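Local coordinates for protein putative modification methylase (Thermus thermophilus, PDB 2ZIG) that probably transfers a methyl group from S-adenosyl-L-methionine to the N4 amino group of cytosine in DNA, as the modification enzyme of a restriction system, at residues L24-A29 against V288-T293; D118-C123 against L171-P176; H198-Q203 against V229-F234. All blocks are in the same frame, centred on the assembly; numbering follows the deposited sequence.

Interaction 1. Residues L24-A29 against V288-T293; sequences LHVGDA and VLDGAT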
ATOM      1  N   LEU B  24     -13.609  -0.875  28.282  1.00 35.94           N
ATOM      2  CA  LEU B  24     -12.239  -1.120  27.878  1.00 34.57           C
ATOM      3  C   LEU B  24     -11.775  -2.311  28.718  1.00 36.58           C
ATOM      4  O   LEU B  24     -11.731  -2.233  29.950  1.00 36.34           O
ATOM      5  CB  LEU B  24     -11.362   0.099  28.177  1.00 33.14           C
ATOM      6  CG  LEU B  24     -10.014   0.250  27.456  1.00 31.30           C
ATOM      7  CD1 LEU B  24      -9.099   1.116  28.300  1.00 29.24           C
ATOM      8  CD2 LEU B  24      -9.365  -1.083  27.222  1.00 31.57           C
ATOM      9  N   HIS B  25     -11.457  -3.419  28.059  1.00 36.26           N
ATOM     10  CA  HIS B  25     -10.994  -4.608  28.767  1.00 35.90           C
ATOM     11  C   HIS B  25      -9.481  -4.597  28.838  1.00 36.18           C
ATOM     12  O   HIS B  25      -8.801  -4.217  27.878  1.00 36.01           O
ATOM     13  CB  HIS B  25     -11.441  -5.876  28.051  1.00 36.19           C
ATOM     14  CG  HIS B  25     -12.921  -6.076  28.039  1.00 36.33           C
ATOM     15  ND1 HIS B  25     -13.559  -6.949  28.893  1.00 35.79           N
ATOM     16  CD2 HIS B  25     -13.888  -5.523  27.271  1.00 36.60           C
ATOM     17  CE1 HIS B  25     -14.857  -6.928  28.649  1.00 37.28           C
ATOM     18  NE2 HIS B  25     -15.083  -6.070  27.669  1.00 37.49           N
ATOM     19  N   VAL B  26      -8.950  -5.012  29.979  1.00 36.52           N
ATOM     20  CA  VAL B  26      -7.507  -5.056  30.147  1.00 36.81           C
ATOM     21  C   VAL B  26      -7.075  -6.499  30.056  1.00 36.19           C
ATOM     22  O   VAL B  26      -7.481  -7.321  30.869  1.00 36.89           O
ATOM     23  CB  VAL B  26      -7.077  -4.487  31.505  1.00 36.53           C
ATOM     24  CG1 VAL B  26      -5.570  -4.612  31.662  1.00 37.72           C
ATOM     25  CG2 VAL B  26      -7.505  -3.037  31.612  1.00 35.48           C
ATOM     26  N   GLY B  27      -6.259  -6.807  29.055  1.00 36.80           N
ATOM     27  CA  GLY B  27      -5.790  -8.168  28.882  1.00 37.40           C
ATOM     28  C   GLY B  27      -5.180  -8.435  27.521  1.00 38.69           C
ATOM     29  O   GLY B  27      -4.691  -7.527  26.844  1.00 38.10           O
ATOM     30  N   ASP B  28      -5.208  -9.700  27.122  1.00 39.34           N
ATOM     31  CA  ASP B  28      -4.666 -10.111  25.842  1.00 38.71           C
ATOM     32  C   ASP B  28      -5.756 -10.063  24.781  1.00 39.21           C
ATOM     33  O   ASP B  28      -6.777 -10.738  24.897  1.00 38.25           O
ATOM     34  CB  ASP B  28      -4.095 -11.520  25.952  1.00 38.55           C
ATOM     35  CG  ASP B  28      -3.605 -12.047  24.629  1.00 37.63           C
ATOM     36  OD1 ASP B  28      -4.390 -12.711  23.921  1.00 39.26           O
ATOM     37  OD2 ASP B  28      -2.437 -11.780  24.295  1.00 39.84           O
ATOM     38  N   ALA B  29      -5.515  -9.256  23.749  1.00 39.82           N
ATOM     39  CA  ALA B  29      -6.451  -9.054  22.644  1.00 38.86           C
ATOM     40  C   ALA B  29      -7.155 -10.314  22.136  1.00 39.66           C
ATOM     41  O   ALA B  29      -8.385 -10.358  22.063  1.00 37.99           O
ATOM     42  CB  ALA B  29      -5.733  -8.363  21.493  1.00 36.31           C
ATOM     43  N   VAL B 288     -13.422   0.426  32.824  1.00 39.06           N
ATOM     44  CA  VAL B 288     -12.254  -0.425  32.612  1.00 39.55           C
ATOM     45  C   VAL B 288     -12.408  -1.735  33.371  1.00 42.75           C
ATOM     46  O   VAL B 288     -12.542  -1.738  34.596  1.00 41.49           O
ATOM     47  CB  VAL B 288     -10.972   0.267  33.092  1.00 38.33           C
ATOM     48  CG1 VAL B 288      -9.773  -0.656  32.895  1.00 36.12           C
ATOM     49  CG2 VAL B 288     -10.784   1.579  32.343  1.00 36.34           C
ATOM     50  N   LEU B 289     -12.388  -2.846  32.643  1.00 46.02           N
ATOM     51  CA  LEU B 289     -12.534  -4.161  33.255  1.00 49.50           C
ATOM     52  C   LEU B 289     -11.224  -4.930  33.246  1.00 53.39           C
ATOM     53  O   LEU B 289     -10.806  -5.427  32.202  1.00 52.57           O
ATOM     54  CB  LEU B 289     -13.583  -4.973  32.505  1.00 48.88           C
ATOM     55  CG  LEU B 289     -14.946  -4.320  32.303  1.00 50.13           C
ATOM     56  CD1 LEU B 289     -15.847  -5.282  31.558  1.00 49.53           C
ATOM     57  CD2 LEU B 289     -15.553  -3.949  33.646  1.00 50.14           C
ATOM     58  N   ASP B 290     -10.581  -5.025  34.409  1.00 58.83           N
ATOM     59  CA  ASP B 290      -9.316  -5.750  34.534  1.00 63.42           C
ATOM     60  C   ASP B 290      -9.580  -7.247  34.452  1.00 65.80           C
ATOM     61  O   ASP B 290      -9.278  -7.993  35.381  1.00 65.87           O
ATOM     62  CB  ASP B 290      -8.623  -5.430  35.868  1.00 65.07           C
ATOM     63  CG  ASP B 290      -8.019  -4.029  35.905  1.00 68.06           C
ATOM     64  OD1 ASP B 290      -7.104  -3.736  35.100  1.00 69.09           O
ATOM     65  OD2 ASP B 290      -8.459  -3.219  36.749  1.00 68.87           O
ATOM     66  N   GLY B 291     -10.153  -7.678  33.333  1.00 69.16           N
ATOM     67  CA  GLY B 291     -10.447  -9.085  33.142  1.00 73.11           C
ATOM     68  C   GLY B 291     -11.268  -9.676  34.271  1.00 75.58           C
ATOM     69  O   GLY B 291     -12.368  -9.203  34.564  1.00 75.53           O
ATOM     70  N   ALA B 292     -10.727 -10.716  34.901  1.00 78.01           N
ATOM     71  CA  ALA B 292     -11.396 -11.390  36.007  1.00 79.91           C
ATOM     72  C   ALA B 292     -11.657 -10.425  37.156  1.00 81.22           C
ATOM     73  O   ALA B 292     -10.814 -10.239  38.037  1.00 81.74           O
ATOM     74  CB  ALA B 292     -10.550 -12.568  36.492  1.00 79.61           C
ATOM     75  N   THR B 293     -12.833  -9.808  37.132  1.00 82.75           N
ATOM     76  CA  THR B 293     -13.231  -8.860  38.162  1.00 84.54           C
ATOM     77  C   THR B 293     -14.143  -9.571  39.156  1.00 85.34           C
ATOM     78  O   THR B 293     -15.320  -9.228  39.293  1.00 85.76           O
ATOM     79  CB  THR B 293     -13.977  -7.652  37.540  1.00 84.82           C
ATOM     80  OG1 THR B 293     -15.111  -8.116  36.795  1.00 84.63           O
ATOM     81  CG2 THR B 293     -13.052  -6.876  36.605  1.00 84.72           C
TER
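L289 is hydrogen-bonded through its backbone to both L24 and V26: L289 N donates to L24 O over 2.8 Å, and V26 N donates to L289 O over 2.9 Å. Both are nearly straight, with angles at the hydrogen of 163° and 167°. Each acceptor also receives a CA-H...O contact, from V288 CA to L24 O at 3.3 Å and from H25 CA to L289 O at 3.5 Å. A single residue bonded by both its N and its O to the two neighbours of H25, its bridge partner, is the signature of parallel pairing. Strands 22-26 and 286-289 are the last two of the mixed sheet in this Rossmann-like methyltransferase fold, 286-289 being outermost within the chain. Just past the pairing, D28 and A29 belong to the S-adenosyl-L-methionine site; D28 OD1 caps the following helix by accepting from E31 N.

Apolar contacts divide between the two faces. V26 CG2 meets V288 CG1 at 3.5 Å, while L24 CD1 is farther from V288 CG2, at 4.4 Å; helix 267-280 packs on this side, with A270 touching both L24 and V26. H25 and L289 run side by side on the other face, where L289 CD1 approaches H25 CE1 obliquely, at 3.5 Å, and F36 also meets the imidazole.

Polar atoms enter where the strands end. D290 points away at CB, but with CG beside its backbone N (chi1 -73°) the carboxylate swings back, placing OD1 3.6 Å from V26 CG2. D290 is the centre of an inverse gamma turn, closed by a weak bond from G291 N to L289 O.

Interaction 2. Residues D118-C123 against L171-P176; sequences DIQVRC and LMQRKP
Q173 meets C123 with the outer half of its side chain. From CB, CG stands beside the backbone N (chi1 -59°) and passes 3.9 Å from C123 SG. A second bend, at chi2, brings the amide to the helix: CD is 3.9 Å from C123 CB and NE2 comes to 3.3 Å from the same carbon. At the tip the two ends part company. NE2 donates over 2.6 Å to a water that in turn donates to Q120 O, at 2.8 Å, whereas OE1 accepts from N130 ND2.

Helix 115-125 packs on one face of the central sheet, over strand 167-174, in the alpha/beta layering of this fold; the local axes are 9.7 Å apart and only 6° from parallel. Two residues before Q173, L171 splits its methyls: CD1 sits 3.6 Å from I119 CG2, and CD2 lies 3.4 Å from Q120 CG. An alanine in place of Q120 would probably leave N130 ND2 short of one acceptor and L171 CD2 without its cover. No direct hydrogen bond crosses between helix and strand; N130, shared by Q120 OE1 and Q173 OE1, and one water link the buried polar groups instead, so the direct contacts can stay mostly apolar.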
ATOM      1  N   ASP B 118       1.986  -6.767   4.146  1.00 23.99           N
ATOM      2  CA  ASP B 118       1.941  -8.076   4.783  1.00 25.22           C
ATOM      3  C   ASP B 118       0.588  -8.251   5.450  1.00 27.67           C
ATOM      4  O   ASP B 118       0.013  -9.341   5.428  1.00 28.84           O
ATOM      5  CB  ASP B 118       3.065  -8.211   5.821  1.00 25.95           C
ATOM      6  CG  ASP B 118       4.385  -8.638   5.194  1.00 27.00           C
ATOM      7  OD1 ASP B 118       4.402  -9.715   4.562  1.00 26.93           O
ATOM      8  OD2 ASP B 118       5.392  -7.910   5.320  1.00 23.47           O
ATOM      9  N   ILE B 119       0.072  -7.165   6.024  1.00 28.76           N
ATOM     10  CA  ILE B 119      -1.220  -7.198   6.694  1.00 29.12           C
ATOM     11  C   ILE B 119      -2.327  -7.446   5.674  1.00 29.29           C
ATOM     12  O   ILE B 119      -3.169  -8.326   5.869  1.00 27.28           O
ATOM     13  CB  ILE B 119      -1.505  -5.872   7.445  1.00 31.75           C
ATOM     14  CG1 ILE B 119      -0.439  -5.630   8.524  1.00 29.91           C
ATOM     15  CG2 ILE B 119      -2.899  -5.903   8.071  1.00 29.38           C
ATOM     16  CD1 ILE B 119      -0.413  -6.654   9.597  1.00 33.88           C
ATOM     17  N   GLN B 120      -2.324  -6.681   4.584  1.00 30.08           N
ATOM     18  CA  GLN B 120      -3.344  -6.843   3.541  1.00 29.21           C
ATOM     19  C   GLN B 120      -3.403  -8.269   3.023  1.00 29.37           C
ATOM     20  O   GLN B 120      -4.475  -8.856   2.918  1.00 31.04           O
ATOM     21  CB  GLN B 120      -3.087  -5.909   2.348  1.00 27.04           C
ATOM     22  CG  GLN B 120      -3.622  -4.508   2.516  1.00 22.77           C
ATOM     23  CD  GLN B 120      -3.482  -3.680   1.255  1.00 22.73           C
ATOM     24  OE1 GLN B 120      -4.464  -3.395   0.571  1.00 25.01           O
ATOM     25  NE2 GLN B 120      -2.262  -3.295   0.938  1.00 17.70           N
ATOM     26  N   VAL B 121      -2.243  -8.817   2.690  1.00 30.38           N
ATOM     27  CA  VAL B 121      -2.162 -10.171   2.164  1.00 30.26           C
ATOM     28  C   VAL B 121      -2.711 -11.198   3.158  1.00 30.88           C
ATOM     29  O   VAL B 121      -3.618 -11.964   2.839  1.00 31.85           O
ATOM     30  CB  VAL B 121      -0.700 -10.503   1.798  1.00 30.70           C
ATOM     31  CG1 VAL B 121      -0.561 -11.973   1.421  1.00 32.70           C
ATOM     32  CG2 VAL B 121      -0.260  -9.615   0.638  1.00 29.68           C
ATOM     33  N   ARG B 122      -2.178 -11.196   4.371  1.00 31.27           N
ATOM     34  CA  ARG B 122      -2.620 -12.140   5.383  1.00 32.50           C
ATOM     35  C   ARG B 122      -4.113 -12.047   5.700  1.00 32.37           C
ATOM     36  O   ARG B 122      -4.731 -13.049   6.059  1.00 33.78           O
ATOM     37  CB  ARG B 122      -1.785 -11.960   6.648  1.00 31.80           C
ATOM     38  CG  ARG B 122      -0.349 -12.425   6.478  1.00 33.69           C
ATOM     39  CD  ARG B 122       0.525 -11.938   7.611  1.00 36.27           C
ATOM     40  NE  ARG B 122       1.848 -12.561   7.603  1.00 37.80           N
ATOM     41  CZ  ARG B 122       2.152 -13.683   8.251  1.00 37.90           C
ATOM     42  NH1 ARG B 122       1.229 -14.313   8.966  1.00 37.06           N
ATOM     43  NH2 ARG B 122       3.384 -14.172   8.191  1.00 34.93           N
ATOM     44  N   CYS B 123      -4.699 -10.860   5.561  1.00 31.09           N
ATOM     45  CA  CYS B 123      -6.118 -10.697   5.839  1.00 30.30           C
ATOM     46  C   CYS B 123      -6.967 -11.444   4.818  1.00 32.66           C
ATOM     47  O   CYS B 123      -8.053 -11.916   5.140  1.00 31.96           O
ATOM     48  CB  CYS B 123      -6.512  -9.215   5.871  1.00 27.18           C
ATOM     49  SG  CYS B 123      -6.194  -8.390   7.467  1.00 28.65           S
ATOM     50  N   LEU B 171      -5.847   0.609   5.859  1.00 20.25           N
ATOM     51  CA  LEU B 171      -6.352  -0.611   5.240  1.00 19.78           C
ATOM     52  C   LEU B 171      -7.826  -0.827   5.536  1.00 19.47           C
ATOM     53  O   LEU B 171      -8.289  -0.582   6.641  1.00 21.17           O
ATOM     54  CB  LEU B 171      -5.539  -1.805   5.734  1.00 18.12           C
ATOM     55  CG  LEU B 171      -4.025  -1.641   5.545  1.00 17.98           C
ATOM     56  CD1 LEU B 171      -3.286  -2.826   6.157  1.00 19.48           C
ATOM     57  CD2 LEU B 171      -3.720  -1.528   4.066  1.00 15.49           C
ATOM     58  N   MET B 172      -8.558  -1.290   4.532  1.00 22.49           N
ATOM     59  CA  MET B 172      -9.984  -1.542   4.667  1.00 24.23           C
ATOM     60  C   MET B 172     -10.247  -3.011   4.344  1.00 26.34           C
ATOM     61  O   MET B 172     -10.092  -3.446   3.199  1.00 25.48           O
ATOM     62  CB  MET B 172     -10.756  -0.647   3.699  1.00 24.63           C
ATOM     63  CG  MET B 172     -10.416   0.832   3.807  1.00 24.58           C
ATOM     64  SD  MET B 172     -11.358   1.672   5.077  1.00 28.72           S
ATOM     65  CE  MET B 172     -10.948   3.389   4.734  1.00 30.40           C
ATOM     66  N   GLN B 173     -10.639  -3.767   5.363  1.00 27.12           N
ATOM     67  CA  GLN B 173     -10.913  -5.184   5.200  1.00 29.28           C
ATOM     68  C   GLN B 173     -12.349  -5.472   5.602  1.00 30.28           C
ATOM     69  O   GLN B 173     -12.698  -5.396   6.781  1.00 32.71           O
ATOM     70  CB  GLN B 173      -9.938  -5.988   6.051  1.00 28.61           C
ATOM     71  CG  GLN B 173      -8.483  -5.724   5.684  1.00 27.93           C
ATOM     72  CD  GLN B 173      -8.183  -6.095   4.251  1.00 30.05           C
ATOM     73  OE1 GLN B 173      -7.728  -5.265   3.459  1.00 31.60           O
ATOM     74  NE2 GLN B 173      -8.439  -7.355   3.904  1.00 30.91           N
ATOM     75  N   ARG B 174     -13.175  -5.805   4.615  1.00 30.96           N
ATOM     76  CA  ARG B 174     -14.588  -6.070   4.853  1.00 32.03           C
ATOM     77  C   ARG B 174     -14.944  -7.539   4.984  1.00 32.02           C
ATOM     78  O   ARG B 174     -14.438  -8.380   4.244  1.00 29.96           O
ATOM     79  CB  ARG B 174     -15.423  -5.451   3.726  1.00 34.18           C
ATOM     80  CG  ARG B 174     -16.927  -5.525   3.938  1.00 37.90           C
ATOM     81  CD  ARG B 174     -17.667  -4.606   2.972  1.00 39.12           C
ATOM     82  NE  ARG B 174     -17.484  -4.998   1.577  1.00 43.77           N
ATOM     83  CZ  ARG B 174     -17.872  -4.266   0.536  1.00 44.13           C
ATOM     84  NH1 ARG B 174     -17.666  -4.697  -0.701  1.00 43.89           N
ATOM     85  NH2 ARG B 174     -18.460  -3.093   0.725  1.00 45.98           N
ATOM     86  N   LYS B 175     -15.813  -7.840   5.945  1.00 34.56           N
ATOM     87  CA  LYS B 175     -16.270  -9.206   6.150  1.00 36.29           C
ATOM     88  C   LYS B 175     -17.456  -9.396   5.222  1.00 37.57           C
ATOM     89  O   LYS B 175     -18.489  -8.751   5.388  1.00 38.08           O
ATOM     90  CB  LYS B 175     -16.728  -9.434   7.591  1.00 36.89           C
ATOM     91  CG  LYS B 175     -17.352 -10.817   7.802  1.00 36.27           C
ATOM     92  CD  LYS B 175     -17.808 -11.031   9.232  1.00 35.91           C
ATOM     93  CE  LYS B 175     -18.376 -12.429   9.410  1.00 36.22           C
ATOM     94  NZ  LYS B 175     -18.795 -12.687  10.813  1.00 34.80           N
ATOM     95  N   PRO B 176     -17.326 -10.279   4.227  1.00 39.31           N
ATOM     96  CA  PRO B 176     -18.428 -10.511   3.294  1.00 42.14           C
ATOM     97  C   PRO B 176     -19.630 -11.106   4.018  1.00 45.59           C
ATOM     98  O   PRO B 176     -19.591 -11.309   5.231  1.00 45.85           O
ATOM     99  CB  PRO B 176     -17.818 -11.479   2.287  1.00 40.59           C
ATOM    100  CG  PRO B 176     -16.902 -12.281   3.133  1.00 40.82           C
ATOM    101  CD  PRO B 176     -16.232 -11.235   3.993  1.00 39.36           C
TER
HETATM  102  O   HOH W   1      -6.970  -8.125   1.923  1.00 41.28           O

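Interaction 3. Residues H198-Q203 against V229-F234; sequences HRFFRQ and VRMFSF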
ATOM      1  N   HIS B 198     -17.730  14.433   0.641  1.00 28.10           N
ATOM      2  CA  HIS B 198     -16.725  14.583  -0.403  1.00 27.96           C
ATOM      3  C   HIS B 198     -15.325  14.739   0.159  1.00 26.44           C
ATOM      4  O   HIS B 198     -14.359  14.282  -0.442  1.00 24.18           O
ATOM      5  CB  HIS B 198     -17.108  15.745  -1.324  1.00 32.16           C
ATOM      6  CG  HIS B 198     -18.330  15.454  -2.143  1.00 36.63           C
ATOM      7  ND1 HIS B 198     -18.391  14.400  -3.029  1.00 35.94           N
ATOM      8  CD2 HIS B 198     -19.560  16.020  -2.147  1.00 37.84           C
ATOM      9  CE1 HIS B 198     -19.606  14.325  -3.542  1.00 36.89           C
ATOM     10  NE2 HIS B 198     -20.336  15.296  -3.023  1.00 39.43           N
ATOM     11  N   ARG B 199     -15.214  15.355   1.330  1.00 26.54           N
ATOM     12  CA  ARG B 199     -13.912  15.503   1.957  1.00 28.97           C
ATOM     13  C   ARG B 199     -13.417  14.163   2.514  1.00 26.84           C
ATOM     14  O   ARG B 199     -12.240  13.837   2.382  1.00 27.57           O
ATOM     15  CB  ARG B 199     -13.977  16.514   3.093  1.00 30.91           C
ATOM     16  CG  ARG B 199     -12.632  16.789   3.747  1.00 37.98           C
ATOM     17  CD  ARG B 199     -12.821  17.675   4.962  1.00 40.36           C
ATOM     18  NE  ARG B 199     -13.735  18.770   4.659  1.00 44.18           N
ATOM     19  CZ  ARG B 199     -14.594  19.278   5.533  1.00 47.05           C
ATOM     20  NH1 ARG B 199     -14.648  18.781   6.764  1.00 48.63           N
ATOM     21  NH2 ARG B 199     -15.407  20.271   5.178  1.00 47.84           N
ATOM     22  N   PHE B 200     -14.317  13.389   3.119  1.00 24.73           N
ATOM     23  CA  PHE B 200     -13.948  12.103   3.715  1.00 23.58           C
ATOM     24  C   PHE B 200     -13.756  10.957   2.725  1.00 24.50           C
ATOM     25  O   PHE B 200     -12.752  10.236   2.779  1.00 23.87           O
ATOM     26  CB  PHE B 200     -14.994  11.645   4.730  1.00 21.79           C
ATOM     27  CG  PHE B 200     -15.232  12.602   5.850  1.00 22.98           C
ATOM     28  CD1 PHE B 200     -14.361  13.660   6.093  1.00 24.12           C
ATOM     29  CD2 PHE B 200     -16.317  12.416   6.702  1.00 22.95           C
ATOM     30  CE1 PHE B 200     -14.564  14.510   7.164  1.00 26.22           C
ATOM     31  CE2 PHE B 200     -16.527  13.263   7.777  1.00 22.45           C
ATOM     32  CZ  PHE B 200     -15.653  14.310   8.012  1.00 25.46           C
ATOM     33  N   PHE B 201     -14.731  10.771   1.841  1.00 22.88           N
ATOM     34  CA  PHE B 201     -14.653   9.685   0.878  1.00 22.77           C
ATOM     35  C   PHE B 201     -13.784   9.974  -0.343  1.00 22.77           C
ATOM     36  O   PHE B 201     -14.280  10.189  -1.447  1.00 23.96           O
ATOM     37  CB  PHE B 201     -16.056   9.257   0.439  1.00 20.77           C
ATOM     38  CG  PHE B 201     -16.826   8.532   1.508  1.00 22.25           C
ATOM     39  CD1 PHE B 201     -17.567   9.235   2.452  1.00 20.44           C
ATOM     40  CD2 PHE B 201     -16.752   7.140   1.615  1.00 22.59           C
ATOM     41  CE1 PHE B 201     -18.222   8.563   3.496  1.00 18.63           C
ATOM     42  CE2 PHE B 201     -17.399   6.461   2.654  1.00 17.57           C
ATOM     43  CZ  PHE B 201     -18.130   7.171   3.591  1.00 16.23           C
ATOM     44  N   ARG B 202     -12.479   9.986  -0.117  1.00 22.16           N
ATOM     45  CA  ARG B 202     -11.496  10.197  -1.169  1.00 22.83           C
ATOM     46  C   ARG B 202     -10.343   9.291  -0.770  1.00 20.92           C
ATOM     47  O   ARG B 202     -10.268   8.869   0.383  1.00 20.60           O
ATOM     48  CB  ARG B 202     -11.061  11.659  -1.230  1.00 23.30           C
ATOM     49  CG  ARG B 202     -10.518  12.210   0.064  1.00 28.70           C
ATOM     50  CD  ARG B 202      -9.989  13.613  -0.171  1.00 31.25           C
ATOM     51  NE  ARG B 202     -11.044  14.540  -0.557  1.00 33.11           N
ATOM     52  CZ  ARG B 202     -10.934  15.432  -1.538  1.00 35.71           C
ATOM     53  NH1 ARG B 202     -11.950  16.246  -1.815  1.00 35.91           N
ATOM     54  NH2 ARG B 202      -9.824  15.498  -2.259  1.00 32.10           N
ATOM     55  N   GLN B 203      -9.447   8.982  -1.697  1.00 18.17           N
ATOM     56  CA  GLN B 203      -8.375   8.061  -1.373  1.00 20.25           C
ATOM     57  C   GLN B 203      -7.165   8.641  -0.648  1.00 20.74           C
ATOM     58  O   GLN B 203      -6.350   7.894  -0.119  1.00 21.88           O
ATOM     59  CB  GLN B 203      -7.941   7.295  -2.636  1.00 18.80           C
ATOM     60  CG  GLN B 203      -6.884   6.234  -2.359  1.00 19.39           C
ATOM     61  CD  GLN B 203      -6.897   5.079  -3.350  1.00 17.91           C
ATOM     62  OE1 GLN B 203      -7.026   5.273  -4.558  1.00 20.87           O
ATOM     63  NE2 GLN B 203      -6.739   3.874  -2.838  1.00 18.09           N
ATOM     64  N   VAL B 229     -15.061   6.526  12.059  1.00 23.31           N
ATOM     65  CA  VAL B 229     -16.287   6.119  12.729  1.00 23.24           C
ATOM     66  C   VAL B 229     -17.498   6.647  11.954  1.00 25.33           C
ATOM     67  O   VAL B 229     -18.426   5.896  11.652  1.00 25.57           O
ATOM     68  CB  VAL B 229     -16.348   6.651  14.181  1.00 23.36           C
ATOM     69  CG1 VAL B 229     -17.733   6.393  14.780  1.00 21.37           C
ATOM     70  CG2 VAL B 229     -15.292   5.968  15.033  1.00 20.44           C
ATOM     71  N   ARG B 230     -17.479   7.934  11.615  1.00 26.03           N
ATOM     72  CA  ARG B 230     -18.593   8.542  10.889  1.00 24.94           C
ATOM     73  C   ARG B 230     -18.812   7.943   9.509  1.00 25.39           C
ATOM     74  O   ARG B 230     -19.939   7.912   9.015  1.00 26.02           O
ATOM     75  CB  ARG B 230     -18.376  10.049  10.752  1.00 24.84           C
ATOM     76  CG  ARG B 230     -18.257  10.773  12.089  1.00 28.14           C
ATOM     77  CD  ARG B 230     -18.121  12.258  11.876  1.00 25.05           C
ATOM     78  NE  ARG B 230     -19.273  12.789  11.154  1.00 25.16           N
ATOM     79  CZ  ARG B 230     -19.315  13.994  10.604  1.00 27.24           C
ATOM     80  NH1 ARG B 230     -18.260  14.800  10.691  1.00 25.73           N
ATOM     81  NH2 ARG B 230     -20.413  14.395   9.973  1.00 27.53           N
ATOM     82  N   MET B 231     -17.736   7.465   8.893  1.00 24.63           N
ATOM     83  CA  MET B 231     -17.819   6.890   7.555  1.00 23.29           C
ATOM     84  C   MET B 231     -18.199   5.419   7.501  1.00 21.59           C
ATOM     85  O   MET B 231     -18.823   4.980   6.545  1.00 23.63           O
ATOM     86  CB  MET B 231     -16.481   7.027   6.824  1.00 22.06           C
ATOM     87  CG  MET B 231     -16.010   8.433   6.545  1.00 20.08           C
ATOM     88  SD  MET B 231     -14.273   8.347   6.041  1.00 19.96           S
ATOM     89  CE  MET B 231     -14.414   7.515   4.386  1.00 19.99           C
ATOM     90  N   PHE B 232     -17.827   4.652   8.515  1.00 20.16           N
ATOM     91  CA  PHE B 232     -18.095   3.235   8.449  1.00 22.18           C
ATOM     92  C   PHE B 232     -18.842   2.579   9.592  1.00 22.34           C
ATOM     93  O   PHE B 232     -18.575   1.427   9.912  1.00 23.01           O
ATOM     94  CB  PHE B 232     -16.774   2.510   8.182  1.00 22.26           C
ATOM     95  CG  PHE B 232     -16.087   2.973   6.925  1.00 24.05           C
ATOM     96  CD1 PHE B 232     -16.657   2.719   5.674  1.00 23.70           C
ATOM     97  CD2 PHE B 232     -14.904   3.709   6.988  1.00 21.22           C
ATOM     98  CE1 PHE B 232     -16.060   3.196   4.499  1.00 22.94           C
ATOM     99  CE2 PHE B 232     -14.299   4.190   5.820  1.00 24.09           C
ATOM    100  CZ  PHE B 232     -14.882   3.931   4.572  1.00 22.40           C
ATOM    101  N   SER B 233     -19.764   3.321  10.205  1.00 21.88           N
ATOM    102  CA  SER B 233     -20.605   2.799  11.273  1.00 23.74           C
ATOM    103  C   SER B 233     -21.786   3.748  11.392  1.00 24.95           C
ATOM    104  O   SER B 233     -21.752   4.848  10.852  1.00 24.03           O
ATOM    105  CB  SER B 233     -19.860   2.743  12.611  1.00 23.09           C
ATOM    106  OG  SER B 233     -19.755   4.030  13.193  1.00 20.32           O
ATOM    107  N   PHE B 234     -22.829   3.313  12.094  1.00 26.23           N
ATOM    108  CA  PHE B 234     -24.023   4.128  12.307  1.00 25.07           C
ATOM    109  C   PHE B 234     -24.154   4.451  13.785  1.00 25.07           C
ATOM    110  O   PHE B 234     -23.617   3.733  14.630  1.00 23.25           O
ATOM    111  CB  PHE B 234     -25.275   3.365  11.859  1.00 27.54           C
ATOM    112  CG  PHE B 234     -25.369   3.167  10.377  1.00 27.52           C
ATOM    113  CD1 PHE B 234     -25.818   4.193   9.554  1.00 27.90           C
ATOM    114  CD2 PHE B 234     -24.996   1.954   9.799  1.00 28.35           C
ATOM    115  CE1 PHE B 234     -25.898   4.017   8.174  1.00 28.76           C
ATOM    116  CE2 PHE B 234     -25.072   1.767   8.419  1.00 28.29           C
ATOM    117  CZ  PHE B 234     -25.525   2.803   7.605  1.00 28.82           C
TER
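M231 reaches across to F200 and F201, and the tight part of the contact is built round it. Its CE lies 3.6 Å from the centroid of the F201 ring and only 11° off the ring normal, a CH-pi contact over the middle of the face. The bend at chi3 turns the methyl there, leaving SD 4.8 Å from the same centroid as a longer Met-aromatic contact. SD also touches F200 CB at 3.6 Å, and nearer the backbone M231 CB meets F201 CZ, also at 3.6 Å. F201 in turn directs its edge at the face of F232 in an offset edge-to-face pair, centroids 5.8 Å apart and planes at 72°. F201 is the first residue beyond helix 194-200 and the centre of an inverse gamma turn, and F197 stacks on its ring.

The partly exposed R230 side is looser. R230 NH1 comes to 3.7 Å from F200 CE2, but near the plane of the ring and at its edge; ring and guanidinium planes stand 86° apart, so the ring edge rests on the guanidinium face and no cation-pi geometry arises with F200. The cation-pi partner of R230 is W256, and D196 offers a long, weak ion pair.

The contact therefore joins the C-terminal end of helix 194-200 to that of helix 222-232. F232 continues inward onto L43 of strand 41-46, while I163 and A161 of the second subunit pack on M231 and F201, respectively.

How the interactions relate
Interactions 2 and 3 are buried, and both also touch the second subunit; interaction 1 is a surface contact on the far flank of the sheet, its centre about 26 Å from that of interaction 2 and 30 Å from that of interaction 3. Interactions 1 and 2 share the central sheet, one pairing two of its strands and the other laying a helix on it, whereas interaction 3 joins two helix ends. Their chemistry follows: direct backbone hydrogen bonds at the edge, apolar packing with a bridging water under the helix, and aromatic and sulfur contacts between helices. Interactions 2 and 3 meet where M172 CE packs 3.6 Å from F232 CE2.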